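Local coordinates for protein dihydropteridine reductase (Caenorhabditis elegans, PDB 1OOE) that probably reduces quinonoid dihydrobiopterin to tetrahydrobiopterin with NADH or NADPH, working as a homodimer of the short-chain dehydrogenase/reductase family, at residues A115-G129 and G163-P175. Residues are numbered along the deposited sequence; the frame is centred on the assembly and turned at random.
Sequences ATTHLKPGGLLQLTG and GLPDNSAVLTIMP
Leu125 and Leu127 of strand 123-128 each use both backbone N and O to grip strand 169-175, a parallel neighbour in the Rossmann-type sheet. Leu125 N reaches Ala169 O at 3.0 Å, nearly straight (170° at the hydrogen), and Gly129 N closes the ladder on Ile173 O. On the face covered by helix 141-158, Thr172 can be followed outward: CB lies 3.9 Å from Leu127 O; OG1, set beside its own backbone N (chi1 -67°), rests 3.6 Å from Leu127 CB and hydrogen-bonds Thr154 of that helix; CG2 runs forward to Gly129 N at 3.4 Å, where a glycine spares a clash. Replacing Thr172 by an alanine removes OG1 and CG2, and is likely to leave Thr154 without this hydroxyl and a gap beside Gly129. Nearby, Leu125 CD2 and Val170 CG2 lie side by side, 3.9 Å apart. On the opposite face, Leu124 CD1 meets Leu171 CD1 at 3.9 Å, the two side chains at about a right angle and both touching Trp208 of helix 198-210. At the strand entrances, Pro165 CG sits 3.4 Å from Leu119 O. The inter-strand amides and carbonyls thus pair largely within the sheet, while mainly apolar side chains join its faces to both helices.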
loop_
_atom_site.group_PDB
_atom_site.type_symbol
_atom_site.label_atom_id
_atom_site.label_comp_id
_atom_site.label_asym_id
_atom_site.label_seq_id
_atom_site.Cartn_x
_atom_site.Cartn_y
_atom_site.Cartn_z
ATOM N N ALA A 115 4.042 -8.200 17.314
ATOM C CA ALA A 115 4.517 -9.574 17.179
ATOM C C ALA A 115 6.033 -9.696 17.309
ATOM O O ALA A 115 6.533 -10.608 17.967
ATOM C CB ALA A 115 4.063 -10.149 15.840
ATOM N N THR A 116 6.768 -8.790 16.675
ATOM C CA THR A 116 8.222 -8.840 16.746
ATOM C C THR A 116 8.680 -8.627 18.182
ATOM O O THR A 116 9.754 -9.080 18.577
ATOM C CB THR A 116 8.874 -7.769 15.841
ATOM O OG1 THR A 116 8.464 -6.464 16.263
ATOM C CG2 THR A 116 8.466 -7.980 14.392
ATOM N N THR A 117 7.835 -7.963 18.963
ATOM C CA THR A 117 8.138 -7.662 20.354
ATOM C C THR A 117 7.647 -8.705 21.358
ATOM O O THR A 117 8.384 -9.116 22.256
ATOM C CB THR A 117 7.506 -6.312 20.788
ATOM O OG1 THR A 117 7.890 -5.268 19.883
ATOM C CG2 THR A 117 7.955 -5.951 22.193
ATOM N N HIS A 118 6.404 -9.141 21.187
ATOM C CA HIS A 118 5.779 -10.051 22.135
ATOM C C HIS A 118 5.431 -11.482 21.735
ATOM O O HIS A 118 5.069 -12.278 22.596
ATOM C CB HIS A 118 4.509 -9.379 22.657
ATOM C CG HIS A 118 4.742 -8.011 23.216
ATOM N ND1 HIS A 118 5.400 -7.800 24.408
ATOM C CD2 HIS A 118 4.422 -6.784 22.741
ATOM C CE1 HIS A 118 5.475 -6.502 24.644
ATOM N NE2 HIS A 118 4.889 -5.863 23.647
ATOM N N LEU A 119 5.527 -11.818 20.456
ATOM C CA LEU A 119 5.175 -13.168 20.020
ATOM C C LEU A 119 6.237 -14.209 20.380
ATOM O O LEU A 119 7.426 -14.004 20.139
ATOM C CB LEU A 119 4.929 -13.180 18.509
ATOM C CG LEU A 119 4.320 -14.436 17.878
ATOM C CD1 LEU A 119 2.880 -14.648 18.360
ATOM C CD2 LEU A 119 4.340 -14.279 16.362
ATOM N N LYS A 120 5.800 -15.323 20.961
ATOM C CA LYS A 120 6.717 -16.398 21.342
ATOM C C LYS A 120 7.308 -17.048 20.097
ATOM O O LYS A 120 6.701 -17.023 19.020
ATOM C CB LYS A 120 5.980 -17.479 22.140
ATOM C CG LYS A 120 4.924 -18.205 21.290
ATOM C CD LYS A 120 4.592 -19.599 21.808
ATOM C CE LYS A 120 3.440 -20.224 21.036
ATOM N NZ LYS A 120 3.057 -21.548 21.597
ATOM N N PRO A 121 8.516 -17.621 20.214
ATOM C CA PRO A 121 9.089 -18.265 19.033
ATOM C C PRO A 121 8.119 -19.376 18.641
ATOM O O PRO A 121 7.585 -20.072 19.507
ATOM C CB PRO A 121 10.419 -18.802 19.553
ATOM C CG PRO A 121 10.812 -17.747 20.544
ATOM C CD PRO A 121 9.515 -17.522 21.295
ATOM N N GLY A 122 7.872 -19.523 17.345
ATOM C CA GLY A 122 6.946 -20.544 16.887
ATOM C C GLY A 122 5.491 -20.100 16.948
ATOM O O GLY A 122 4.594 -20.871 16.617
ATOM N N GLY A 123 5.254 -18.861 17.372
ATOM C CA GLY A 123 3.891 -18.360 17.470
ATOM C C GLY A 123 3.270 -17.997 16.136
ATOM O O GLY A 123 3.904 -18.148 15.095
ATOM N N LEU A 124 2.035 -17.502 16.173
ATOM C CA LEU A 124 1.311 -17.137 14.958
ATOM C C LEU A 124 0.852 -15.684 14.886
ATOM O O LEU A 124 0.297 -15.153 15.844
ATOM C CB LEU A 124 0.072 -18.029 14.812
ATOM C CG LEU A 124 -0.939 -17.658 13.721
ATOM C CD1 LEU A 124 -0.330 -17.902 12.356
ATOM C CD2 LEU A 124 -2.216 -18.479 13.892
ATOM N N LEU A 125 1.103 -15.049 13.742
ATOM C CA LEU A 125 0.628 -13.690 13.493
ATOM C C LEU A 125 -0.349 -13.848 12.331
ATOM O O LEU A 125 0.005 -14.409 11.291
ATOM C CB LEU A 125 1.758 -12.744 13.068
ATOM C CG LEU A 125 1.277 -11.419 12.441
ATOM C CD1 LEU A 125 0.558 -10.569 13.487
ATOM C CD2 LEU A 125 2.467 -10.656 11.866
ATOM N N GLN A 126 -1.583 -13.394 12.516
ATOM C CA GLN A 126 -2.578 -13.480 11.451
ATOM C C GLN A 126 -3.035 -12.079 11.075
ATOM O O GLN A 126 -3.316 -11.250 11.942
ATOM C CB GLN A 126 -3.769 -14.334 11.899
ATOM C CG GLN A 126 -4.987 -14.263 10.979
ATOM C CD GLN A 126 -5.985 -13.216 11.433
ATOM O OE1 GLN A 126 -6.311 -13.137 12.619
ATOM N NE2 GLN A 126 -6.487 -12.410 10.493
ATOM N N LEU A 127 -3.078 -11.818 9.774
ATOM C CA LEU A 127 -3.502 -10.522 9.258
ATOM C C LEU A 127 -4.697 -10.742 8.342
ATOM O O LEU A 127 -4.992 -11.871 7.940
ATOM C CB LEU A 127 -2.373 -9.855 8.464
ATOM C CG LEU A 127 -1.038 -9.624 9.179
ATOM C CD1 LEU A 127 -0.050 -9.010 8.201
ATOM C CD2 LEU A 127 -1.235 -8.717 10.395
ATOM N N THR A 128 -5.378 -9.659 8.002
ATOM C CA THR A 128 -6.537 -9.762 7.133
ATOM C C THR A 128 -6.292 -9.025 5.827
ATOM O O THR A 128 -6.063 -7.818 5.823
ATOM C CB THR A 128 -7.785 -9.197 7.825
ATOM O OG1 THR A 128 -8.016 -9.914 9.047
ATOM C CG2 THR A 128 -9.007 -9.353 6.926
ATOM N N GLY A 129 -6.330 -9.764 4.722
ATOM C CA GLY A 129 -6.114 -9.167 3.417
ATOM C C GLY A 129 -7.442 -8.913 2.731
ATOM O O GLY A 129 -8.408 -8.531 3.383
ATOM N N GLY A 163 12.159 -9.651 11.351
ATOM C CA GLY A 163 11.973 -9.186 12.711
ATOM C C GLY A 163 11.093 -10.123 13.520
ATOM O O GLY A 163 11.072 -10.053 14.749
ATOM N N LEU A 164 10.354 -10.994 12.840
ATOM C CA LEU A 164 9.496 -11.943 13.544
ATOM C C LEU A 164 10.379 -12.986 14.215
ATOM O O LEU A 164 11.476 -13.277 13.742
ATOM C CB LEU A 164 8.519 -12.622 12.579
ATOM C CG LEU A 164 7.411 -11.719 12.022
ATOM C CD1 LEU A 164 6.455 -12.547 11.179
ATOM C CD2 LEU A 164 6.665 -11.043 13.170
ATOM N N PRO A 165 9.913 -13.562 15.331
ATOM C CA PRO A 165 10.710 -14.571 16.035
ATOM C C PRO A 165 10.913 -15.867 15.261
ATOM O O PRO A 165 10.159 -16.187 14.342
ATOM C CB PRO A 165 9.936 -14.772 17.338
ATOM C CG PRO A 165 8.523 -14.534 16.930
ATOM C CD PRO A 165 8.632 -13.327 16.021
ATOM N N ASP A 166 11.946 -16.611 15.641
ATOM C CA ASP A 166 12.263 -17.871 14.983
ATOM C C ASP A 166 11.115 -18.865 15.007
ATOM O O ASP A 166 10.390 -18.978 16.000
ATOM C CB ASP A 166 13.483 -18.525 15.639
ATOM C CG ASP A 166 14.739 -17.696 15.494
ATOM O OD1 ASP A 166 15.031 -17.251 14.364
ATOM O OD2 ASP A 166 15.441 -17.499 16.511
ATOM N N ASN A 167 10.958 -19.582 13.899
ATOM C CA ASN A 167 9.937 -20.612 13.773
ATOM C C ASN A 167 8.498 -20.106 13.766
ATOM O O ASN A 167 7.564 -20.907 13.761
ATOM C CB ASN A 167 10.117 -21.640 14.893
ATOM C CG ASN A 167 11.485 -22.306 14.860
ATOM O OD1 ASN A 167 12.014 -22.716 15.894
ATOM N ND2 ASN A 167 12.057 -22.424 13.668
ATOM N N SER A 168 8.309 -18.790 13.767
ATOM C CA SER A 168 6.953 -18.242 13.749
ATOM C C SER A 168 6.422 -18.196 12.323
ATOM O O SER A 168 7.175 -18.349 11.359
ATOM C CB SER A 168 6.927 -16.833 14.349
ATOM O OG SER A 168 7.683 -15.924 13.568
ATOM N N ALA A 169 5.118 -17.981 12.190
ATOM C CA ALA A 169 4.505 -17.911 10.870
ATOM C C ALA A 169 3.526 -16.755 10.804
ATOM O O ALA A 169 2.957 -16.354 11.819
ATOM C CB ALA A 169 3.773 -19.216 10.559
ATOM N N VAL A 170 3.358 -16.209 9.604
ATOM C CA VAL A 170 2.393 -15.143 9.373
ATOM C C VAL A 170 1.420 -15.706 8.335
ATOM O O VAL A 170 1.842 -16.282 7.326
ATOM C CB VAL A 170 3.062 -13.840 8.844
ATOM C CG1 VAL A 170 3.841 -14.116 7.571
ATOM C CG2 VAL A 170 2.003 -12.779 8.603
ATOM N N LEU A 171 0.124 -15.589 8.614
ATOM C CA LEU A 171 -0.916 -16.081 7.709
ATOM C C LEU A 171 -1.912 -14.949 7.487
ATOM O O LEU A 171 -2.306 -14.270 8.433
ATOM C CB LEU A 171 -1.626 -17.302 8.314
ATOM C CG LEU A 171 -0.757 -18.541 8.561
ATOM C CD1 LEU A 171 -1.609 -19.648 9.167
ATOM C CD2 LEU A 171 -0.122 -19.002 7.250
ATOM N N THR A 172 -2.318 -14.746 6.235
ATOM C CA THR A 172 -3.244 -13.664 5.902
ATOM C C THR A 172 -4.515 -14.229 5.261
ATOM O O THR A 172 -4.459 -14.852 4.205
ATOM C CB THR A 172 -2.543 -12.654 4.962
ATOM O OG1 THR A 172 -1.485 -12.002 5.682
ATOM C CG2 THR A 172 -3.515 -11.599 4.458
ATOM N N ILE A 173 -5.658 -14.016 5.914
ATOM C CA ILE A 173 -6.925 -14.548 5.413
ATOM C C ILE A 173 -7.668 -13.627 4.449
ATOM O O ILE A 173 -7.611 -12.406 4.568
ATOM C CB ILE A 173 -7.878 -14.914 6.577
ATOM C CG1 ILE A 173 -8.262 -13.665 7.374
ATOM C CG2 ILE A 173 -7.204 -15.926 7.500
ATOM C CD1 ILE A 173 -9.288 -13.927 8.469
ATOM N N MET A 174 -8.372 -14.234 3.495
ATOM C CA MET A 174 -9.140 -13.489 2.500
ATOM C C MET A 174 -10.501 -14.151 2.269
ATOM O O MET A 174 -10.720 -14.819 1.255
ATOM C CB MET A 174 -8.371 -13.409 1.173
ATOM C CG MET A 174 -6.955 -12.836 1.289
ATOM S SD MET A 174 -6.121 -12.607 -0.303
ATOM C CE MET A 174 -6.070 -14.318 -0.920
ATOM N N PRO A 175 -11.429 -13.992 3.222
ATOM C CA PRO A 175 -12.750 -14.601 3.045
ATOM C C PRO A 175 -13.592 -13.824 2.029
ATOM O O PRO A 175 -13.591 -12.595 2.021
ATOM C CB PRO A 175 -13.339 -14.557 4.450
ATOM C CG PRO A 175 -12.733 -13.317 5.025
ATOM C CD PRO A 175 -11.298 -13.383 4.558
#